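Local atomic coordinates of glyoxylate reductase (Paecilomyces sp. J18, PDB entry 3WNV), a protein that probably reduces glyoxylate to glycolate with a nicotinamide cofactor, as a fungal member of the D-2-hydroxyacid dehydrogenase family. Residues D117-L122 with R167-R172; G154-I159 with G177-Y182; G158-G163 with D209-N214. All blocks are in the same frame, centred on the assembly; numbering follows the deposited sequence.

Interaction 1 (D117-L122 with R167-R172); sequences DVAIFL and REVARR
One carboxylate oxygen of Asp117 takes both bonds from Arg172, while its other oxygen meets neither nitrogen of the pair. This ion pair lies at the edge of a helix-helix contact in the Rossmann-type domain. Helix 112-127 packs there on helix 164-175, the helix that follows the first strand of that fold. The local axes approach to 9.4 Å and cross at -48°. Arg172 presents the NE side of its guanidinium. NE and NH2 each lie 2.8 Å from Asp117 OD1, and OD1 sits close to the guanidinium plane. Both bonds are bent, since one oxygen has to serve two N-H groups. The carboxylate plane is turned 37° from the guanidinium plane.

The arginine chain runs extended from CG to NE and carries the charged group across to helix 112-127. At its root, CB lies 3.6 Å from Ile120 CG1. Below the charges the contact is apolar and buried. The two methyls of Val169 divide the work. CG1, anti to the backbone N (chi1 176°), meets Ile120 CD1, and CG2 lies 3.8 Å from Ala119 CB.

Second-shell bonds fix the rotation of the guanidinium. NH2 also bonds to Asn113 OD1. NH1 reaches back one helical turn to Glu168, where it bonds to the backbone O and to the carboxylate. Arg171 shares that carboxylate, so the two acids and two arginines form one network. Two positive groups beside Glu168 would probably favour its ionised form. Arg172 NH1 approaches Glu168 OE1 at 2.9 Å, on the anti lone pair of that oxygen.

Interaction 2 (G154-I159 with G177-Y182); sequences GKTLGI and GMNIIY
Leu157 is gripped by Asn179 and Ile181 in a parallel strand pair of the Rossmann-type sheet. Strands 156-159 and 179-182 are the two strands of a beta-alpha-beta crossover, joined by helix 164-175. Leu157 N bonds to Asn179 O at 2.8 Å, nearly along the C=O axis. Leu157 O accepts Ile181 N at the same length, with an N-H...O angle of 172°. Asn179 N to Lys155 O and Ile159 N to Ile181 O continue the ladder.

The side chains divide between two faces. On one, the side chains of Thr156 and Ile181 cross at about a right angle, with Thr156 CG2 3.6 Å from Ile181 CG1. Ile181 can offer CG1 there because chi1 of 60° sets that branch between the backbone N and the carbonyl carbon. On the other face, Leu157 and Ile180 lie side by side and point the same way. The chain of Met178 bends at chi3, which brings its CE to 3.8 Å from Leu157 CB. An alanine in place of Met178 would probably open a gap beside Leu157 CB and Val210, where the thioether end now packs.

Farther out, Val169 and Ala173 of helix 164-175 cover Leu157. Gly177 ends that helix in a Schellman motif, and its positive phi turns the chain into the second strand. Its carbonyl O also accepts Gly154 N, so the helix end and the approach to the first strand are joined. One water bridges the N-terminal end of the strand pair. It donates to Gly154 O and Asn179 OD1, and accepts from Thr156 OG1 at 2.7 Å.

Interaction 3 (G158-G163 with D209-N214); sequences GILGMG and DVFSLN
Asn214 CG lies beside its backbone N, anti to the carbonyl carbon (chi1 -46°), and this turns the amide nitrogen toward Gly161 O. ND2 then donates to Gly161 O at 3.2 Å, with that oxygen close to the amide plane. The same nitrogen lies 3.4 Å from Ile159 CG2. Phe211 CG is anti to its backbone N (chi1 -177°), which brings CZ to 4.1 Å from Leu160 CB. That CB also packs against Leu213 CB.

These groups sit on parallel strands 158-160 and 210-213, central neighbours in the Rossmann-type sheet. Gly158 N donates to Val210 O almost straight, at 176°. Ser212 uses both its backbone polar atoms on this strand: its N donates to Gly158 O at 2.7 Å, and its O accepts Leu160 N. Asn214 N closes the ladder on Leu160 O.

Gly161 begins the turn after the first strand. A side chain there would clash with Asn214 O, and its backbone angles also call for glycine. Gly161, Gly163 and Gly166 fit the GxGxxG pattern, and Gly163 is the N-cap of helix 164-175. The hydrogen bond from the Asn214 side chain therefore probably steadies the start of a glycine-rich loop which, in relatives, faces the dinucleotide.

In the fold
From the N terminus, the chain passes through a separate five-stranded sheet before helix 112-127, the early partner of interaction 1. It then enters strand 156-160, which serves both other contacts. Helix 164-175 comes next, and packing on 117-122 closes the loop of interaction 1. Strand 179-183 closes the much shorter loop of interaction 2, so interactions 1 and 2 cross along the chain. Strand 210-213 closes interaction 3 last. Its loop starts from the same strand as that of interaction 2, runs on past it, and crosses interaction 1. Interactions 2 and 3 set strand 156-160 between its two sheet neighbours. Interaction 1 joins helix 112-127 to the helix over that sheet, where Ala170 packs on Ile159 and Ile180.

Interaction 1 (D117-L122 with R167-R172)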
loop_
_atom_site.group_PDB
_atom_site.type_symbol
_atom_site.label_atom_id
_atom_site.label_comp_id
_atom_site.label_asym_id
_atom_site.label_seq_id
_atom_site.Cartn_x
_atom_site.Cartn_y
_atom_site.Cartn_z
ATOM N N ASP A 117 -11.809 -2.291 3.341
ATOM C CA ASP A 117 -13.116 -1.956 2.772
ATOM C C ASP A 117 -13.027 -2.114 1.264
ATOM O O ASP A 117 -13.911 -2.753 0.659
ATOM C CB ASP A 117 -13.580 -0.525 3.127
ATOM C CG ASP A 117 -13.777 -0.323 4.590
ATOM O OD1 ASP A 117 -13.939 -1.329 5.316
ATOM O OD2 ASP A 117 -13.771 0.870 5.043
ATOM N N VAL A 118 -11.948 -1.607 0.675
ATOM C CA VAL A 118 -11.802 -1.669 -0.785
ATOM C C VAL A 118 -11.485 -3.117 -1.222
ATOM O O VAL A 118 -11.974 -3.565 -2.220
ATOM C CB VAL A 118 -10.785 -0.653 -1.291
ATOM C CG1 VAL A 118 -10.289 -0.999 -2.689
ATOM C CG2 VAL A 118 -11.424 0.732 -1.319
ATOM N N ALA A 119 -10.726 -3.853 -0.424
ATOM C CA ALA A 119 -10.417 -5.264 -0.726
ATOM C C ALA A 119 -11.709 -6.068 -0.809
ATOM O O ALA A 119 -11.861 -6.899 -1.687
ATOM C CB ALA A 119 -9.555 -5.846 0.365
ATOM N N ILE A 120 -12.624 -5.858 0.133
ATOM C CA ILE A 120 -13.887 -6.648 0.107
ATOM C C ILE A 120 -14.767 -6.176 -1.053
ATOM O O ILE A 120 -15.370 -6.982 -1.763
ATOM C CB ILE A 120 -14.637 -6.538 1.440
ATOM C CG1 ILE A 120 -13.791 -7.181 2.577
ATOM C CG2 ILE A 120 -16.074 -7.136 1.366
ATOM C CD1 ILE A 120 -13.449 -8.693 2.415
ATOM N N PHE A 121 -14.829 -4.863 -1.262
ATOM C CA PHE A 121 -15.527 -4.327 -2.436
ATOM C C PHE A 121 -15.031 -4.969 -3.704
ATOM O O PHE A 121 -15.831 -5.491 -4.499
ATOM C CB PHE A 121 -15.424 -2.794 -2.473
ATOM C CG PHE A 121 -16.089 -2.164 -3.672
ATOM C CD1 PHE A 121 -17.442 -1.893 -3.642
ATOM C CD2 PHE A 121 -15.355 -1.803 -4.788
ATOM C CE1 PHE A 121 -18.097 -1.299 -4.729
ATOM C CE2 PHE A 121 -15.981 -1.187 -5.914
ATOM C CZ PHE A 121 -17.379 -0.915 -5.871
ATOM N N LEU A 122 -13.718 -4.970 -3.908
ATOM C CA LEU A 122 -13.131 -5.644 -5.055
ATOM C C LEU A 122 -13.442 -7.137 -5.135
ATOM O O LEU A 122 -13.628 -7.656 -6.224
ATOM C CB LEU A 122 -11.609 -5.417 -5.095
ATOM C CG LEU A 122 -11.165 -4.019 -5.451
ATOM C CD1 LEU A 122 -9.638 -3.868 -5.225
ATOM C CD2 LEU A 122 -11.539 -3.690 -6.922
ATOM N N ARG A 167 -5.930 -8.735 8.814
ATOM C CA ARG A 167 -6.839 -9.049 9.900
ATOM C C ARG A 167 -8.182 -8.366 9.712
ATOM O O ARG A 167 -9.223 -8.947 10.034
ATOM C CB ARG A 167 -6.261 -8.675 11.268
ATOM C CG ARG A 167 -5.412 -9.741 11.916
ATOM C CD ARG A 167 -5.050 -9.322 13.364
ATOM N NE ARG A 167 -4.183 -8.131 13.400
ATOM C CZ ARG A 167 -2.860 -8.195 13.231
ATOM N NH1 ARG A 167 -2.291 -9.368 13.023
ATOM N NH2 ARG A 167 -2.096 -7.100 13.253
ATOM N N GLU A 168 -8.162 -7.130 9.215
ATOM C CA GLU A 168 -9.400 -6.400 8.941
ATOM C C GLU A 168 -10.106 -6.989 7.714
ATOM O O GLU A 168 -11.350 -7.041 7.679
ATOM C CB GLU A 168 -9.127 -4.915 8.720
ATOM C CG GLU A 168 -8.662 -4.200 9.947
ATOM C CD GLU A 168 -9.703 -4.123 11.068
ATOM O OE1 GLU A 168 -10.918 -4.347 10.843
ATOM O OE2 GLU A 168 -9.297 -3.808 12.202
ATOM N N VAL A 169 -9.349 -7.414 6.709
ATOM C CA VAL A 169 -9.995 -8.154 5.594
ATOM C C VAL A 169 -10.653 -9.438 6.100
ATOM O O VAL A 169 -11.818 -9.731 5.766
ATOM C CB VAL A 169 -9.040 -8.450 4.450
ATOM C CG1 VAL A 169 -9.729 -9.312 3.376
ATOM C CG2 VAL A 169 -8.555 -7.171 3.818
ATOM N N ALA A 170 -9.935 -10.179 6.948
ATOM C CA ALA A 170 -10.454 -11.444 7.486
ATOM C C ALA A 170 -11.727 -11.240 8.300
ATOM O O ALA A 170 -12.659 -12.040 8.200
ATOM C CB ALA A 170 -9.395 -12.150 8.327
ATOM N N ARG A 171 -11.753 -10.188 9.123
ATOM C CA ARG A 171 -12.910 -9.867 9.941
ATOM C C ARG A 171 -14.126 -9.630 9.040
ATOM O O ARG A 171 -15.221 -10.149 9.284
ATOM C CB ARG A 171 -12.623 -8.617 10.786
ATOM C CG ARG A 171 -13.764 -8.207 11.750
ATOM C CD ARG A 171 -13.417 -6.912 12.540
ATOM N NE ARG A 171 -11.967 -6.683 12.662
ATOM C CZ ARG A 171 -11.113 -7.435 13.373
ATOM N NH1 ARG A 171 -11.540 -8.503 14.038
ATOM N NH2 ARG A 171 -9.819 -7.126 13.403
ATOM N N ARG A 172 -13.939 -8.876 7.972
ATOM C CA ARG A 172 -15.055 -8.647 7.049
ATOM C C ARG A 172 -15.450 -9.929 6.349
ATOM O O ARG A 172 -16.641 -10.279 6.308
ATOM C CB ARG A 172 -14.667 -7.589 6.027
ATOM C CG ARG A 172 -14.626 -6.158 6.602
ATOM C CD ARG A 172 -13.615 -5.295 5.844
ATOM N NE ARG A 172 -13.607 -3.914 6.366
ATOM C CZ ARG A 172 -13.087 -3.534 7.541
ATOM N NH1 ARG A 172 -12.495 -4.407 8.382
ATOM N NH2 ARG A 172 -13.179 -2.255 7.882
#

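Interaction 2 (G154-I159 with G177-Y182)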
loop_
_atom_site.group_PDB
_atom_site.type_symbol
_atom_site.label_atom_id
_atom_site.label_comp_id
_atom_site.label_asym_id
_atom_site.label_seq_id
_atom_site.Cartn_x
_atom_site.Cartn_y
_atom_site.Cartn_z
ATOM N N GLY A 154 -19.097 -20.047 2.479
ATOM C CA GLY A 154 -18.485 -21.364 2.483
ATOM C C GLY A 154 -17.153 -21.480 1.762
ATOM O O GLY A 154 -16.568 -22.564 1.742
ATOM N N LYS A 155 -16.675 -20.394 1.159
ATOM C CA LYS A 155 -15.443 -20.458 0.395
ATOM C C LYS A 155 -14.240 -20.045 1.231
ATOM O O LYS A 155 -14.373 -19.336 2.214
ATOM C CB LYS A 155 -15.532 -19.565 -0.836
ATOM C CG LYS A 155 -16.574 -20.071 -1.860
ATOM C CD LYS A 155 -16.427 -19.356 -3.187
ATOM C CE LYS A 155 -17.101 -20.176 -4.276
ATOM N NZ LYS A 155 -18.510 -20.479 -3.891
ATOM N N THR A 156 -13.052 -20.440 0.788
ATOM C CA THR A 156 -11.804 -20.090 1.498
ATOM C C THR A 156 -11.118 -18.808 0.989
ATOM O O THR A 156 -10.793 -18.672 -0.221
ATOM C CB THR A 156 -10.825 -21.295 1.454
ATOM O OG1 THR A 156 -11.458 -22.388 2.104
ATOM C CG2 THR A 156 -9.535 -20.996 2.197
ATOM N N LEU A 157 -10.988 -17.831 1.892
ATOM C CA LEU A 157 -10.135 -16.674 1.669
ATOM C C LEU A 157 -8.715 -16.999 2.136
ATOM O O LEU A 157 -8.480 -17.332 3.311
ATOM C CB LEU A 157 -10.662 -15.431 2.423
ATOM C CG LEU A 157 -9.705 -14.232 2.276
ATOM C CD1 LEU A 157 -9.621 -13.817 0.790
ATOM C CD2 LEU A 157 -10.186 -13.020 3.092
ATOM N N GLY A 158 -7.767 -16.930 1.205
ATOM C CA GLY A 158 -6.353 -17.093 1.545
ATOM C C GLY A 158 -5.646 -15.744 1.535
ATOM O O GLY A 158 -5.838 -14.913 0.635
ATOM N N ILE A 159 -4.861 -15.495 2.573
ATOM C CA ILE A 159 -4.192 -14.199 2.749
ATOM C C ILE A 159 -2.675 -14.460 2.824
ATOM O O ILE A 159 -2.168 -15.118 3.742
ATOM C CB ILE A 159 -4.693 -13.453 4.025
ATOM C CG1 ILE A 159 -6.194 -13.145 3.937
ATOM C CG2 ILE A 159 -3.874 -12.156 4.300
ATOM C CD1 ILE A 159 -6.778 -12.531 5.219
ATOM N N GLY A 177 -19.278 -15.189 5.493
ATOM C CA GLY A 177 -19.344 -16.637 5.564
ATOM C C GLY A 177 -18.114 -17.384 5.052
ATOM O O GLY A 177 -18.183 -18.604 4.824
ATOM N N MET A 178 -17.000 -16.670 4.863
ATOM C CA MET A 178 -15.748 -17.289 4.387
ATOM C C MET A 178 -14.920 -17.936 5.511
ATOM O O MET A 178 -15.000 -17.523 6.657
ATOM C CB MET A 178 -14.892 -16.276 3.635
ATOM C CG MET A 178 -15.651 -15.642 2.502
ATOM S SD MET A 178 -14.589 -14.642 1.483
ATOM C CE MET A 178 -13.862 -15.860 0.383
ATOM N N ASN A 179 -14.162 -18.974 5.147
ATOM C CA ASN A 179 -13.164 -19.585 6.019
ATOM C C ASN A 179 -11.841 -18.918 5.685
ATOM O O ASN A 179 -11.575 -18.574 4.523
ATOM C CB ASN A 179 -13.039 -21.070 5.721
ATOM C CG ASN A 179 -14.319 -21.798 5.939
ATOM O OD1 ASN A 179 -14.774 -22.544 5.074
ATOM N ND2 ASN A 179 -14.931 -21.578 7.096
ATOM N N ILE A 180 -11.003 -18.725 6.682
ATOM C CA ILE A 180 -9.799 -17.902 6.459
ATOM C C ILE A 180 -8.540 -18.732 6.650
ATOM O O ILE A 180 -8.378 -19.400 7.677
ATOM C CB ILE A 180 -9.721 -16.706 7.417
ATOM C CG1 ILE A 180 -11.081 -16.025 7.541
ATOM C CG2 ILE A 180 -8.603 -15.725 6.983
ATOM C CD1 ILE A 180 -11.583 -15.383 6.202
ATOM N N ILE A 181 -7.661 -18.715 5.657
ATOM C CA ILE A 181 -6.324 -19.303 5.815
ATOM C C ILE A 181 -5.265 -18.261 5.475
ATOM O O ILE A 181 -5.534 -17.291 4.765
ATOM C CB ILE A 181 -6.100 -20.573 4.955
ATOM C CG1 ILE A 181 -6.271 -20.251 3.455
ATOM C CG2 ILE A 181 -7.070 -21.666 5.382
ATOM C CD1 ILE A 181 -5.926 -21.484 2.537
ATOM N N TYR A 182 -4.046 -18.467 5.957
ATOM C CA TYR A 182 -2.995 -17.498 5.674
ATOM C C TYR A 182 -1.613 -18.105 5.727
ATOM O O TYR A 182 -1.376 -19.142 6.360
ATOM C CB TYR A 182 -3.058 -16.321 6.657
ATOM C CG TYR A 182 -2.362 -16.620 7.982
ATOM C CD1 TYR A 182 -2.991 -17.387 8.971
ATOM C CD2 TYR A 182 -1.086 -16.126 8.250
ATOM C CE1 TYR A 182 -2.344 -17.681 10.200
ATOM C CE2 TYR A 182 -0.454 -16.399 9.478
ATOM C CZ TYR A 182 -1.092 -17.166 10.437
ATOM O OH TYR A 182 -0.443 -17.414 11.644
HETATM O O HOH W 1 -13.984 -23.422 2.355
#

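Interaction 3 (G158-G163 with D209-N214)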
loop_
_atom_site.group_PDB
_atom_site.type_symbol
_atom_site.label_atom_id
_atom_site.label_comp_id
_atom_site.label_asym_id
_atom_site.label_seq_id
_atom_site.Cartn_x
_atom_site.Cartn_y
_atom_site.Cartn_z
ATOM N N GLY A 158 -7.767 -16.930 1.205
ATOM C CA GLY A 158 -6.353 -17.093 1.545
ATOM C C GLY A 158 -5.646 -15.744 1.535
ATOM O O GLY A 158 -5.838 -14.913 0.635
ATOM N N ILE A 159 -4.861 -15.495 2.573
ATOM C CA ILE A 159 -4.192 -14.199 2.749
ATOM C C ILE A 159 -2.675 -14.460 2.824
ATOM O O ILE A 159 -2.168 -15.118 3.742
ATOM C CB ILE A 159 -4.693 -13.453 4.025
ATOM C CG1 ILE A 159 -6.194 -13.145 3.937
ATOM C CG2 ILE A 159 -3.874 -12.156 4.300
ATOM C CD1 ILE A 159 -6.778 -12.531 5.219
ATOM N N LEU A 160 -1.950 -13.968 1.835
ATOM C CA LEU A 160 -0.482 -14.007 1.936
ATOM C C LEU A 160 0.007 -12.709 2.576
ATOM O O LEU A 160 0.009 -11.689 1.930
ATOM C CB LEU A 160 0.118 -14.160 0.537
ATOM C CG LEU A 160 1.651 -14.169 0.446
ATOM C CD1 LEU A 160 2.182 -15.386 1.181
ATOM C CD2 LEU A 160 2.025 -14.185 -1.018
ATOM N N GLY A 161 0.441 -12.768 3.841
ATOM C CA GLY A 161 0.863 -11.588 4.566
ATOM C C GLY A 161 -0.301 -11.127 5.406
ATOM O O GLY A 161 -1.019 -10.205 5.059
ATOM N N MET A 162 -0.502 -11.835 6.507
ATOM C CA MET A 162 -1.528 -11.523 7.467
ATOM C C MET A 162 -0.907 -10.529 8.447
ATOM O O MET A 162 0.038 -10.838 9.183
ATOM C CB MET A 162 -1.959 -12.818 8.171
ATOM C CG MET A 162 -2.780 -12.629 9.418
ATOM S SD MET A 162 -4.410 -12.025 8.963
ATOM C CE MET A 162 -5.143 -13.526 8.336
ATOM N N GLY A 163 -1.404 -9.305 8.393
ATOM C CA GLY A 163 -0.920 -8.223 9.220
ATOM C C GLY A 163 -2.143 -7.428 9.589
ATOM O O GLY A 163 -3.238 -7.993 9.636
ATOM N N ASP A 209 -9.930 -20.211 -2.454
ATOM C CA ASP A 209 -10.874 -19.844 -3.519
ATOM C C ASP A 209 -10.698 -18.401 -3.983
ATOM O O ASP A 209 -10.839 -18.065 -5.184
ATOM C CB ASP A 209 -12.300 -20.092 -3.047
ATOM C CG ASP A 209 -12.521 -21.545 -2.740
ATOM O OD1 ASP A 209 -12.376 -22.358 -3.681
ATOM O OD2 ASP A 209 -12.750 -21.902 -1.556
ATOM N N VAL A 210 -10.417 -17.541 -3.014
ATOM C CA VAL A 210 -10.062 -16.149 -3.248
ATOM C C VAL A 210 -8.676 -15.986 -2.634
ATOM O O VAL A 210 -8.456 -16.331 -1.450
ATOM C CB VAL A 210 -11.060 -15.163 -2.569
ATOM C CG1 VAL A 210 -10.539 -13.716 -2.649
ATOM C CG2 VAL A 210 -12.441 -15.234 -3.254
ATOM N N PHE A 211 -7.733 -15.513 -3.436
ATOM C CA PHE A 211 -6.347 -15.390 -2.966
ATOM C C PHE A 211 -5.973 -13.927 -2.862
ATOM O O PHE A 211 -5.974 -13.215 -3.863
ATOM C CB PHE A 211 -5.419 -16.123 -3.949
ATOM C CG PHE A 211 -3.978 -16.126 -3.534
ATOM C CD1 PHE A 211 -3.157 -15.019 -3.776
ATOM C CD2 PHE A 211 -3.452 -17.252 -2.862
ATOM C CE1 PHE A 211 -1.804 -15.027 -3.359
ATOM C CE2 PHE A 211 -2.120 -17.271 -2.476
ATOM C CZ PHE A 211 -1.296 -16.149 -2.725
ATOM N N SER A 212 -5.569 -13.470 -1.685
ATOM C CA SER A 212 -5.252 -12.024 -1.522
ATOM C C SER A 212 -3.884 -11.821 -0.879
ATOM O O SER A 212 -3.366 -12.702 -0.173
ATOM C CB SER A 212 -6.317 -11.324 -0.679
ATOM O OG SER A 212 -6.159 -11.724 0.683
ATOM N N LEU A 213 -3.261 -10.675 -1.134
ATOM C CA LEU A 213 -1.910 -10.509 -0.612
ATOM C C LEU A 213 -1.680 -9.155 0.034
ATOM O O LEU A 213 -2.216 -8.151 -0.435
ATOM C CB LEU A 213 -0.839 -10.795 -1.696
ATOM C CG LEU A 213 -0.874 -10.307 -3.160
ATOM C CD1 LEU A 213 0.490 -10.706 -3.800
ATOM C CD2 LEU A 213 -1.966 -10.926 -3.989
ATOM N N ASN A 214 -0.942 -9.155 1.144
ATOM C CA ASN A 214 -0.509 -7.919 1.801
ATOM C C ASN A 214 0.959 -7.989 2.188
ATOM O O ASN A 214 1.296 -8.196 3.351
ATOM C CB ASN A 214 -1.343 -7.644 3.054
ATOM C CG ASN A 214 -2.833 -7.834 2.829
ATOM O OD1 ASN A 214 -3.543 -6.984 2.225
ATOM N ND2 ASN A 214 -3.334 -8.950 3.318
#